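Bacterial leucyl aminopeptidase (Legionella pneumophila, PDB 6ESL) probably acts as a secreted zinc-dependent aminopeptidase that removes N-terminal residues, leucine among them, from peptides during nutrient acquisition in infected amoebas. Local coordinates at residues N293-D305 with V322-H336. Numbering follows the deposited sequence.
Sequences NDPTMWVFTDYTD and VPVDYSRCGYGCSDH
Trp298 turns its CG away from its own carbonyl carbon (chi1 -68°), and Asp325 extends its CG away from its backbone N (chi1 -157°). As neighbours on one face of the sheet, the two side chains run side by side in the same direction. The carboxylate lies nearly parallel to the indole, with the planes 13° apart. Asp325 CB sits over one face of the six-membered ring, 3.6 Å from its centroid, as a CH-pi contact. Asp325 OD1 accepts from the backbone N of Tyr326 and forms a salt bridge with Lys314 of the second subunit.

On the same side of the sheet, Ser327 CB covers a face of the Phe300 ring, 4.0 Å from the centroid. Cys329 CB touches CE2 of that ring, and Cys329 SG approaches it obliquely. Ser327 OG bonds to the backbone N of Phe354.

Five backbone hydrogen bonds join the strands, from Met297 N to Pro323 O through Thr301 N to Ser327 O. On the other sheet face, Val299 CG2 packs on Val324 CG1 at 3.9 Å.

Past the strands, Cys329 N bonds to Asp302 OD1 at 3.0 Å, on its syn side but well out of the carboxylate plane. Gly330 N lies next to Asp302 OD2 at a doubtfully short distance. The Tyr303 ring leans on the Gly330-Tyr331 peptide, with Tyr303 CE2 3.5 Å from Tyr331 N. In the second subunit, Ser106 OG bonds to Asp302 OD2 and Gly104 O to Tyr303 OH. A water bridges Asp302 O and His336 NE2, 2.8 Å from the latter. The His336 side chain lies about 9 Å from a bound zinc.

The two parallel strands and helix 306-320 between them make a beta-alpha-beta unit at one edge of the chain's mixed sheet in this M28 peptidase.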
loop_
_atom_site.group_PDB
_atom_site.type_symbol
_atom_site.label_atom_id
_atom_site.label_comp_id
_atom_site.label_asym_id
_atom_site.label_seq_id
_atom_site.Cartn_x
_atom_site.Cartn_y
_atom_site.Cartn_z
ATOM N N ASN B 293 23.943 -2.945 -12.316
ATOM C CA ASN B 293 23.997 -4.173 -11.575
ATOM C C ASN B 293 22.849 -4.371 -10.642
ATOM O O ASN B 293 22.783 -5.398 -10.030
ATOM C CB ASN B 293 25.306 -4.214 -10.731
ATOM C CG ASN B 293 26.530 -4.216 -11.583
ATOM O OD1 ASN B 293 27.532 -3.614 -11.186
ATOM N ND2 ASN B 293 26.472 -4.863 -12.745
ATOM N N ASP B 294 21.952 -3.377 -10.497
ATOM C CA ASP B 294 20.864 -3.477 -9.507
ATOM C C ASP B 294 19.566 -3.583 -10.270
ATOM O O ASP B 294 19.154 -2.581 -10.903
ATOM C CB ASP B 294 20.871 -2.252 -8.591
ATOM C CG ASP B 294 19.749 -2.252 -7.611
ATOM O OD1 ASP B 294 18.856 -3.097 -7.648
ATOM O OD2 ASP B 294 19.815 -1.392 -6.721
ATOM N N PRO B 295 18.917 -4.760 -10.226
ATOM C CA PRO B 295 17.737 -5.005 -11.058
ATOM C C PRO B 295 16.390 -4.721 -10.403
ATOM O O PRO B 295 15.381 -5.121 -10.934
ATOM C CB PRO B 295 17.903 -6.481 -11.350
ATOM C CG PRO B 295 18.397 -7.061 -9.995
ATOM C CD PRO B 295 19.286 -5.967 -9.442
ATOM N N THR B 296 16.368 -4.083 -9.217
ATOM C CA THR B 296 15.186 -3.676 -8.523
ATOM C C THR B 296 14.130 -3.050 -9.445
ATOM O O THR B 296 14.467 -2.209 -10.329
ATOM C CB THR B 296 15.587 -2.638 -7.446
ATOM O OG1 THR B 296 16.501 -3.214 -6.487
ATOM C CG2 THR B 296 14.351 -2.098 -6.673
ATOM N N MET B 297 12.886 -3.433 -9.239
ATOM C CA MET B 297 11.753 -2.839 -9.901
ATOM C C MET B 297 10.928 -2.096 -8.849
ATOM O O MET B 297 10.832 -2.525 -7.744
ATOM C CB MET B 297 10.916 -3.924 -10.653
ATOM C CG MET B 297 11.742 -4.597 -11.780
ATOM S SD MET B 297 10.961 -6.152 -12.366
ATOM C CE MET B 297 9.777 -5.409 -13.438
ATOM N N TRP B 298 10.343 -0.975 -9.238
ATOM C CA TRP B 298 9.725 -0.008 -8.332
ATOM C C TRP B 298 8.213 -0.021 -8.499
ATOM O O TRP B 298 7.721 0.051 -9.602
ATOM C CB TRP B 298 10.327 1.378 -8.592
ATOM C CG TRP B 298 11.741 1.440 -8.180
ATOM C CD1 TRP B 298 12.849 1.054 -8.959
ATOM C CD2 TRP B 298 12.292 1.924 -6.937
ATOM N NE1 TRP B 298 13.996 1.261 -8.244
ATOM C CE2 TRP B 298 13.695 1.829 -7.032
ATOM C CE3 TRP B 298 11.749 2.508 -5.798
ATOM C CZ2 TRP B 298 14.535 2.195 -6.020
ATOM C CZ3 TRP B 298 12.635 2.942 -4.776
ATOM C CH2 TRP B 298 13.987 2.787 -4.909
ATOM N N VAL B 299 7.476 -0.073 -7.393
ATOM C CA VAL B 299 6.047 -0.007 -7.408
ATOM C C VAL B 299 5.678 1.361 -6.896
ATOM O O VAL B 299 6.074 1.741 -5.736
ATOM C CB VAL B 299 5.441 -1.168 -6.551
ATOM C CG1 VAL B 299 3.929 -1.083 -6.424
ATOM C CG2 VAL B 299 5.715 -2.504 -7.213
ATOM N N PHE B 300 4.916 2.112 -7.695
ATOM C CA PHE B 300 4.490 3.447 -7.363
ATOM C C PHE B 300 3.205 3.423 -6.526
ATOM O O PHE B 300 2.268 2.747 -6.809
ATOM C CB PHE B 300 4.428 4.403 -8.555
ATOM C CG PHE B 300 5.768 4.916 -8.902
ATOM C CD1 PHE B 300 6.753 4.034 -9.396
ATOM C CD2 PHE B 300 6.197 6.161 -8.492
ATOM C CE1 PHE B 300 8.100 4.438 -9.575
ATOM C CE2 PHE B 300 7.550 6.583 -8.665
ATOM C CZ PHE B 300 8.466 5.748 -9.279
ATOM N N THR B 301 3.305 4.082 -5.379
ATOM C CA THR B 301 2.233 4.110 -4.398
ATOM C C THR B 301 1.256 5.288 -4.449
ATOM O O THR B 301 0.276 5.298 -3.700
ATOM C CB THR B 301 2.825 3.963 -2.986
ATOM O OG1 THR B 301 3.604 5.123 -2.676
ATOM C CG2 THR B 301 3.729 2.735 -2.931
ATOM N N ASP B 302 1.506 6.273 -5.313
ATOM C CA ASP B 302 0.578 7.407 -5.431
ATOM C C ASP B 302 -0.268 7.191 -6.711
ATOM O O ASP B 302 0.255 6.785 -7.759
ATOM C CB ASP B 302 1.173 8.781 -5.227
ATOM C CG ASP B 302 2.087 9.175 -6.314
ATOM O OD1 ASP B 302 2.504 8.292 -7.090
ATOM O OD2 ASP B 302 2.391 10.379 -6.383
ATOM N N TYR B 303 -1.576 7.445 -6.574
ATOM C CA TYR B 303 -2.608 7.313 -7.623
ATOM C C TYR B 303 -2.776 5.902 -8.144
ATOM O O TYR B 303 -3.090 5.679 -9.315
ATOM C CB TYR B 303 -2.378 8.334 -8.741
ATOM C CG TYR B 303 -2.272 9.706 -8.112
ATOM C CD1 TYR B 303 -3.414 10.443 -7.765
ATOM C CD2 TYR B 303 -1.032 10.287 -7.809
ATOM C CE1 TYR B 303 -3.304 11.674 -7.167
ATOM C CE2 TYR B 303 -0.955 11.543 -7.241
ATOM C CZ TYR B 303 -2.086 12.217 -6.895
ATOM O OH TYR B 303 -1.942 13.464 -6.329
ATOM N N THR B 304 -2.622 4.950 -7.233
ATOM C CA THR B 304 -2.708 3.557 -7.602
ATOM C C THR B 304 -3.504 2.784 -6.492
ATOM O O THR B 304 -3.547 3.218 -5.373
ATOM C CB THR B 304 -1.339 2.887 -7.669
ATOM O OG1 THR B 304 -0.598 3.071 -6.477
ATOM C CG2 THR B 304 -0.476 3.429 -8.878
ATOM N N ASP B 305 -4.005 1.633 -6.858
ATOM C CA ASP B 305 -4.754 0.750 -5.996
ATOM C C ASP B 305 -3.788 0.015 -5.133
ATOM O O ASP B 305 -2.869 -0.632 -5.595
ATOM C CB ASP B 305 -5.589 -0.223 -6.795
ATOM C CG ASP B 305 -6.425 -1.146 -5.924
ATOM O OD1 ASP B 305 -7.402 -0.630 -5.371
ATOM O OD2 ASP B 305 -6.083 -2.385 -5.777
ATOM N N VAL B 322 13.667 -10.371 -8.705
ATOM C CA VAL B 322 14.481 -9.223 -8.409
ATOM C C VAL B 322 13.866 -8.490 -7.194
ATOM O O VAL B 322 12.710 -8.726 -6.835
ATOM C CB VAL B 322 14.574 -8.305 -9.630
ATOM C CG1 VAL B 322 15.262 -9.056 -10.804
ATOM C CG2 VAL B 322 13.216 -7.730 -9.992
ATOM N N PRO B 323 14.642 -7.611 -6.528
ATOM C CA PRO B 323 14.056 -6.840 -5.423
ATOM C C PRO B 323 12.922 -5.866 -5.929
ATOM O O PRO B 323 12.852 -5.477 -7.103
ATOM C CB PRO B 323 15.260 -6.063 -4.863
ATOM C CG PRO B 323 16.526 -6.861 -5.334
ATOM C CD PRO B 323 16.079 -7.322 -6.725
ATOM N N VAL B 324 12.056 -5.481 -5.000
ATOM C CA VAL B 324 11.010 -4.520 -5.180
ATOM C C VAL B 324 11.245 -3.381 -4.218
ATOM O O VAL B 324 11.661 -3.605 -3.102
ATOM C CB VAL B 324 9.664 -5.082 -4.786
ATOM C CG1 VAL B 324 8.547 -4.056 -5.014
ATOM C CG2 VAL B 324 9.362 -6.311 -5.628
ATOM N N ASP B 325 11.012 -2.176 -4.633
ATOM C CA ASP B 325 11.059 -1.051 -3.706
ATOM C C ASP B 325 9.902 -0.116 -4.200
ATOM O O ASP B 325 9.227 -0.398 -5.202
ATOM C CB ASP B 325 12.416 -0.403 -3.724
ATOM C CG ASP B 325 12.735 0.392 -2.427
ATOM O OD1 ASP B 325 11.801 0.672 -1.651
ATOM O OD2 ASP B 325 13.909 0.721 -2.207
ATOM N N TYR B 326 9.652 0.915 -3.429
ATOM C CA TYR B 326 8.434 1.763 -3.490
ATOM C C TYR B 326 8.775 3.239 -3.611
ATOM O O TYR B 326 9.779 3.757 -3.055
ATOM C CB TYR B 326 7.585 1.564 -2.208
ATOM C CG TYR B 326 7.261 0.120 -1.957
ATOM C CD1 TYR B 326 6.220 -0.536 -2.597
ATOM C CD2 TYR B 326 8.117 -0.644 -1.168
ATOM C CE1 TYR B 326 6.010 -1.919 -2.414
ATOM C CE2 TYR B 326 7.923 -2.009 -1.006
ATOM C CZ TYR B 326 6.859 -2.634 -1.601
ATOM O OH TYR B 326 6.670 -4.024 -1.370
ATOM N N SER B 327 7.971 3.929 -4.425
ATOM C CA SER B 327 8.132 5.367 -4.688
ATOM C C SER B 327 6.845 6.041 -5.199
ATOM O O SER B 327 5.922 5.362 -5.648
ATOM C CB SER B 327 9.275 5.604 -5.678
ATOM O OG SER B 327 9.444 6.984 -5.943
ATOM N N ARG B 328 6.833 7.354 -5.107
ATOM C CA ARG B 328 5.713 8.181 -5.504
ATOM C C ARG B 328 6.142 9.117 -6.600
ATOM O O ARG B 328 7.223 9.582 -6.581
ATOM C CB ARG B 328 5.233 8.998 -4.317
ATOM C CG ARG B 328 4.629 8.170 -3.212
ATOM C CD ARG B 328 3.967 9.053 -2.178
ATOM N NE ARG B 328 4.741 9.128 -0.977
ATOM C CZ ARG B 328 4.536 9.969 0.029
ATOM N NH1 ARG B 328 5.337 9.914 1.081
ATOM N NH2 ARG B 328 3.582 10.877 -0.004
ATOM N N CYS B 329 5.271 9.385 -7.562
ATOM C CA CYS B 329 5.655 10.242 -8.658
ATOM C C CYS B 329 4.718 11.430 -8.918
ATOM O O CYS B 329 4.964 12.216 -9.765
ATOM C CB CYS B 329 5.839 9.392 -9.898
ATOM S SG CYS B 329 4.264 8.750 -10.450
ATOM N N GLY B 330 3.675 11.563 -8.143
ATOM C CA GLY B 330 2.952 12.803 -8.074
ATOM C C GLY B 330 1.761 12.857 -8.996
ATOM O O GLY B 330 1.534 11.958 -9.759
ATOM N N TYR B 331 1.003 13.939 -8.886
ATOM C CA TYR B 331 -0.220 14.118 -9.628
ATOM C C TYR B 331 0.031 14.091 -11.132
ATOM O O TYR B 331 0.948 14.664 -11.587
ATOM C CB TYR B 331 -0.855 15.445 -9.250
ATOM C CG TYR B 331 -2.138 15.759 -9.943
ATOM C CD1 TYR B 331 -3.295 15.129 -9.607
ATOM C CD2 TYR B 331 -2.179 16.701 -10.920
ATOM C CE1 TYR B 331 -4.475 15.423 -10.239
ATOM C CE2 TYR B 331 -3.344 17.003 -11.550
ATOM C CZ TYR B 331 -4.486 16.368 -11.203
ATOM O OH TYR B 331 -5.625 16.683 -11.836
ATOM N N GLY B 332 -0.815 13.407 -11.860
ATOM C CA GLY B 332 -0.720 13.352 -13.300
ATOM C C GLY B 332 0.509 12.621 -13.804
ATOM O O GLY B 332 1.085 12.967 -14.782
ATOM N N CYS B 333 0.937 11.610 -13.057
ATOM C CA CYS B 333 2.232 10.987 -13.312
ATOM C C CYS B 333 2.232 10.273 -14.659
ATOM O O CYS B 333 3.033 10.576 -15.542
ATOM C CB CYS B 333 2.584 10.003 -12.194
ATOM S SG CYS B 333 4.180 9.179 -12.400
ATOM N N SER B 334 1.316 9.323 -14.798
ATOM C CA SER B 334 1.124 8.583 -16.021
ATOM C C SER B 334 -0.291 8.064 -16.129
ATOM O O SER B 334 -1.136 8.355 -15.308
ATOM C CB SER B 334 2.107 7.419 -16.110
ATOM O OG SER B 334 2.316 6.992 -17.413
ATOM N N ASP B 335 -0.535 7.281 -17.169
ATOM C CA ASP B 335 -1.897 6.931 -17.576
ATOM C C ASP B 335 -2.714 6.091 -16.582
ATOM O O ASP B 335 -3.932 6.130 -16.615
ATOM C CB ASP B 335 -1.913 6.286 -19.008
ATOM C CG ASP B 335 -1.326 7.184 -19.998
ATOM O OD1 ASP B 335 -1.945 8.254 -20.230
ATOM O OD2 ASP B 335 -0.265 6.750 -20.607
ATOM N N HIS B 336 -2.060 5.410 -15.644
ATOM C CA HIS B 336 -2.801 4.722 -14.599
ATOM C C HIS B 336 -3.691 5.672 -13.837
ATOM O O HIS B 336 -4.766 5.250 -13.361
ATOM C CB HIS B 336 -1.837 4.044 -13.631
ATOM C CG HIS B 336 -0.859 4.989 -13.023
ATOM N ND1 HIS B 336 0.195 5.543 -13.764
ATOM C CD2 HIS B 336 -0.785 5.518 -11.760
ATOM C CE1 HIS B 336 0.847 6.387 -12.939
ATOM N NE2 HIS B 336 0.259 6.387 -11.728
HETATM O O HOH W 1 1.386 7.848 -9.662
#